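PDB 5F9Z: aminoacyl-tRNA synthetase, which probably joins proline to its cognate tRNA in an ATP-dependent reaction, as a prolyl-tRNA synthetase of class II. Local coordinates for residues 127-130 with 131-134; 280-283 with 284-288. One frame throughout, in Å; residues are numbered along the deposited sequence.

Interaction 1: 127-130 with 131-134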
loop_
_atom_site.group_PDB
_atom_site.type_symbol
_atom_site.label_atom_id
_atom_site.label_comp_id
_atom_site.label_asym_id
_atom_site.label_seq_id
_atom_site.Cartn_x
_atom_site.Cartn_y
_atom_site.Cartn_z
ATOM N N ILE A 127 -11.962 -11.719 18.385
ATOM C CA ILE A 127 -13.049 -12.482 17.777
ATOM C C ILE A 127 -12.614 -13.915 17.495
ATOM O O ILE A 127 -13.358 -14.867 17.759
ATOM C CB ILE A 127 -13.537 -11.776 16.499
ATOM C CG1 ILE A 127 -13.966 -10.341 16.816
ATOM C CG2 ILE A 127 -14.677 -12.553 15.858
ATOM C CD1 ILE A 127 -14.285 -9.514 15.591
ATOM N N MET A 128 -11.402 -14.094 16.968
ATOM C CA MET A 128 -10.973 -15.387 16.445
ATOM C C MET A 128 -10.318 -16.277 17.496
ATOM O O MET A 128 -10.592 -17.482 17.538
ATOM C CB MET A 128 -10.003 -15.179 15.279
ATOM C CG MET A 128 -10.585 -14.393 14.115
ATOM S SD MET A 128 -9.335 -13.934 12.898
ATOM C CE MET A 128 -8.686 -15.541 12.465
ATOM N N TYR A 129 -9.459 -15.713 18.344
ATOM C CA TYR A 129 -8.628 -16.542 19.211
ATOM C C TYR A 129 -9.407 -17.383 20.224
ATOM O O TYR A 129 -8.944 -18.498 20.521
ATOM C CB TYR A 129 -7.589 -15.665 19.926
ATOM C CG TYR A 129 -6.586 -15.019 18.989
ATOM C CD1 TYR A 129 -6.512 -15.394 17.652
ATOM C CD2 TYR A 129 -5.710 -14.045 19.444
ATOM C CE1 TYR A 129 -5.602 -14.808 16.794
ATOM C CE2 TYR A 129 -4.793 -13.457 18.594
ATOM C CZ TYR A 129 -4.745 -13.841 17.269
ATOM O OH TYR A 129 -3.837 -13.258 16.416
ATOM N N PRO A 130 -10.534 -16.938 20.794
ATOM C CA PRO A 130 -11.337 -17.868 21.606
ATOM C C PRO A 130 -11.761 -19.111 20.847
ATOM O O PRO A 130 -12.005 -20.154 21.468
ATOM C CB PRO A 130 -12.543 -17.016 22.021
ATOM C CG PRO A 130 -12.016 -15.638 22.057
ATOM C CD PRO A 130 -11.013 -15.552 20.935
ATOM N N TYR A 131 -11.856 -19.033 19.522
ATOM C CA TYR A 131 -12.175 -20.199 18.711
ATOM C C TYR A 131 -10.936 -20.929 18.215
ATOM O O TYR A 131 -11.031 -22.108 17.858
ATOM C CB TYR A 131 -13.061 -19.786 17.532
ATOM C CG TYR A 131 -14.400 -19.249 17.985
ATOM C CD1 TYR A 131 -14.563 -17.902 18.289
ATOM C CD2 TYR A 131 -15.492 -20.093 18.139
ATOM C CE1 TYR A 131 -15.781 -17.411 18.717
ATOM C CE2 TYR A 131 -16.714 -19.611 18.565
ATOM C CZ TYR A 131 -16.852 -18.269 18.852
ATOM O OH TYR A 131 -18.068 -17.784 19.278
ATOM N N PHE A 132 -9.778 -20.262 18.189
ATOM C CA PHE A 132 -8.527 -20.982 17.971
ATOM C C PHE A 132 -8.268 -21.967 19.102
ATOM O O PHE A 132 -7.828 -23.098 18.866
ATOM C CB PHE A 132 -7.359 -20.004 17.843
ATOM C CG PHE A 132 -7.230 -19.375 16.483
ATOM C CD1 PHE A 132 -8.253 -19.473 15.553
ATOM C CD2 PHE A 132 -6.076 -18.697 16.132
ATOM C CE1 PHE A 132 -8.129 -18.895 14.302
ATOM C CE2 PHE A 132 -5.946 -18.118 14.884
ATOM C CZ PHE A 132 -6.974 -18.218 13.968
ATOM N N ALA A 133 -8.539 -21.554 20.344
ATOM C CA ALA A 133 -8.382 -22.456 21.478
ATOM C C ALA A 133 -9.364 -23.617 21.412
ATOM O O ALA A 133 -9.065 -24.710 21.904
ATOM C CB ALA A 133 -8.557 -21.689 22.789
ATOM N N LYS A 134 -10.533 -23.401 20.808
ATOM C CA LYS A 134 -11.521 -24.465 20.681
ATOM C C LYS A 134 -11.147 -25.461 19.590
ATOM O O LYS A 134 -11.445 -26.654 19.717
ATOM C CB LYS A 134 -12.900 -23.858 20.404
ATOM C CG LYS A 134 -14.069 -24.829 20.496
ATOM C CD LYS A 134 -14.517 -25.302 19.122
ATOM C CE LYS A 134 -15.913 -25.902 19.173
ATOM N NZ LYS A 134 -16.934 -24.887 19.558
#
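Phe132 lies between Met128 and Tyr129 on the buried flank of helix 125-135, a short, kinked helix of the class II synthetase core domain. Met128 CE meets the far end of the phenyl ring, 3.5 Å from Phe132 CZ. The Met128 chain runs alongside Phe132 one helical turn on, both pointing the same way, and the bend at its last torsion (chi3 57°) turns the methyl in toward the ring. The Tyr129 ring meets another part of the phenyl group: Tyr129 CD1 is 3.7 Å from Phe132 CD2. Their planes are inclined at 38° and the rings cross at a slant. Strands 144-153, 168-178 and 265-276 receive this apolar cluster, with Ile146 touching both Met128 and Phe132.

Further out, the tyrosine hydroxyl is hydrogen-bonded to His175 ND1, which anchors the polar end of the ring within the protein; the Tyr129 side chain lies about 6 Å from bound halofuginone. Along the backbone, Met128 O is gripped twice. Phe132 N reaches Met128 O in the carbonyl plane at 3.0 Å, the ordinary helical i to i+4 bond, while Tyr131 N comes to Met128 O from above that plane at 2.8 Å. The second bond is at the kink, where Pro130 has no N-H for the preceding turn and Tyr131 N bonds the carbonyl three residues back, not four. Ala133 N keeps the i to i+4 spacing of Phe132, bonding Tyr129 O at 3.1 Å. On the outer flank the exposed Tyr131 extends back along the helix, its ring edge set against a main-chain carbonyl, with Tyr131 CD1 3.3 Å from Ile127 O.

Interaction 2: 280-283 with 284-288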
loop_
_atom_site.group_PDB
_atom_site.type_symbol
_atom_site.label_atom_id
_atom_site.label_comp_id
_atom_site.label_asym_id
_atom_site.label_seq_id
_atom_site.Cartn_x
_atom_site.Cartn_y
_atom_site.Cartn_z
ATOM N N ILE A 280 -2.957 1.569 -1.773
ATOM C CA ILE A 280 -3.380 2.318 -2.952
ATOM C C ILE A 280 -2.940 3.772 -2.839
ATOM O O ILE A 280 -2.404 4.352 -3.790
ATOM C CB ILE A 280 -4.901 2.198 -3.144
ATOM C CG1 ILE A 280 -5.311 0.725 -3.222
ATOM C CG2 ILE A 280 -5.341 2.946 -4.395
ATOM C CD1 ILE A 280 -6.799 0.512 -3.396
ATOM N N GLY A 281 -3.149 4.377 -1.668
ATOM C CA GLY A 281 -2.768 5.768 -1.487
ATOM C C GLY A 281 -1.272 5.989 -1.602
ATOM O O GLY A 281 -0.824 6.955 -2.225
ATOM N N VAL A 282 -0.479 5.097 -1.002
ATOM C CA VAL A 282 0.974 5.203 -1.109
ATOM C C VAL A 282 1.408 5.078 -2.563
ATOM O O VAL A 282 2.311 5.789 -3.022
ATOM C CB VAL A 282 1.654 4.143 -0.223
ATOM C CG1 VAL A 282 3.169 4.284 -0.289
ATOM C CG2 VAL A 282 1.165 4.254 1.212
ATOM N N MET A 283 0.765 4.181 -3.314
ATOM C CA MET A 283 1.091 4.022 -4.726
ATOM C C MET A 283 0.712 5.264 -5.525
ATOM O O MET A 283 1.447 5.670 -6.433
ATOM C CB MET A 283 0.393 2.778 -5.280
ATOM C CG MET A 283 0.594 2.533 -6.767
ATOM S SD MET A 283 -0.664 3.331 -7.784
ATOM C CE MET A 283 -2.155 2.637 -7.077
ATOM N N ILE A 284 -0.428 5.878 -5.202
ATOM C CA ILE A 284 -0.853 7.091 -5.900
ATOM C C ILE A 284 0.144 8.217 -5.662
ATOM O O ILE A 284 0.589 8.888 -6.601
ATOM C CB ILE A 284 -2.270 7.497 -5.458
ATOM C CG1 ILE A 284 -3.293 6.446 -5.888
ATOM C CG2 ILE A 284 -2.635 8.862 -6.022
ATOM C CD1 ILE A 284 -4.606 6.548 -5.143
ATOM N N MET A 285 0.509 8.443 -4.396
ATOM C CA MET A 285 1.426 9.529 -4.068
ATOM C C MET A 285 2.807 9.301 -4.665
ATOM O O MET A 285 3.516 10.266 -4.975
ATOM C CB MET A 285 1.528 9.684 -2.550
ATOM C CG MET A 285 0.213 10.017 -1.867
ATOM S SD MET A 285 0.370 10.064 -0.073
ATOM C CE MET A 285 -1.245 10.681 0.392
ATOM N N THR A 286 3.204 8.040 -4.838
ATOM C CA THR A 286 4.543 7.742 -5.333
ATOM C C THR A 286 4.687 8.105 -6.807
ATOM O O THR A 286 5.668 8.742 -7.206
ATOM C CB THR A 286 4.863 6.262 -5.113
ATOM O OG1 THR A 286 4.813 5.959 -3.712
ATOM C CG2 THR A 286 6.243 5.934 -5.644
ATOM N N HIS A 287 3.715 7.716 -7.631
ATOM C CA HIS A 287 3.859 7.803 -9.079
ATOM C C HIS A 287 3.132 8.984 -9.708
ATOM O O HIS A 287 3.535 9.432 -10.786
ATOM C CB HIS A 287 3.359 6.512 -9.737
ATOM C CG HIS A 287 4.015 5.274 -9.212
ATOM N ND1 HIS A 287 5.373 5.058 -9.297
ATOM C CD2 HIS A 287 3.498 4.182 -8.600
ATOM C CE1 HIS A 287 5.665 3.888 -8.757
ATOM N NE2 HIS A 287 4.545 3.336 -8.328
ATOM N N GLY A 288 2.079 9.495 -9.074
ATOM C CA GLY A 288 1.290 10.545 -9.695
ATOM C C GLY A 288 2.102 11.800 -9.952
ATOM O O GLY A 288 3.045 12.121 -9.226
#
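Met283 and His287, one turn apart, meet at about a right angle along helix 278-287. Met283 CB lies against the next peptide, 3.2 Å from Ile284 N. CG, anti to the backbone N (chi1 177°), is carried to the edge of the imidazole, where Met283 CG lies in the ring plane 3.8 Å from His287 CD2. There the chain bends: Met283 SD sits 3.6 Å from Ile284 N, and Met283 CE ends 4.1 Å from Ile284 CG1. The imidazole is also tied down by a hydrogen bond from His287 NE2 to Leu203 O, and Thr286 CG2 lies over one of its faces. Val282 O takes two bonds from Thr286, arriving from opposite faces of the carbonyl plane: the hydroxyl OG1 at 2.6 Å and the amide N at 3.0 Å. The buried hydroxyl thus finds its acceptor within its own helix. On another flank Ile280 CG2 touches Ile284 CD1 at 3.8 Å, beside helices 53-71 and 26-36. Such a threonine hydroxyl bonded to the carbonyl four residues back is common within helices; here it belongs to the last turn of the helix that follows strand 265-276 in the class II synthetase core.

Overall arrangement
Both contacts are single-helix contacts within the class II synthetase core, and they come in series along the chain: helix 125-135 carries interaction 1, and helix 278-287 carries interaction 2 much later. Their centres are 37 Å apart and their nearest atoms about 22 Å, so they do not touch. Strand 265-276 relates them: its Gln270 and Ser272 meet side chains of 127-134, and the chain then runs on from the strand into helix 278-287. Interaction 1 is peripheral and approaches the halofuginone side of the active site through Tyr129; interaction 2 is deeply buried, with Val282 about 7 Å from the bound ATP analogue.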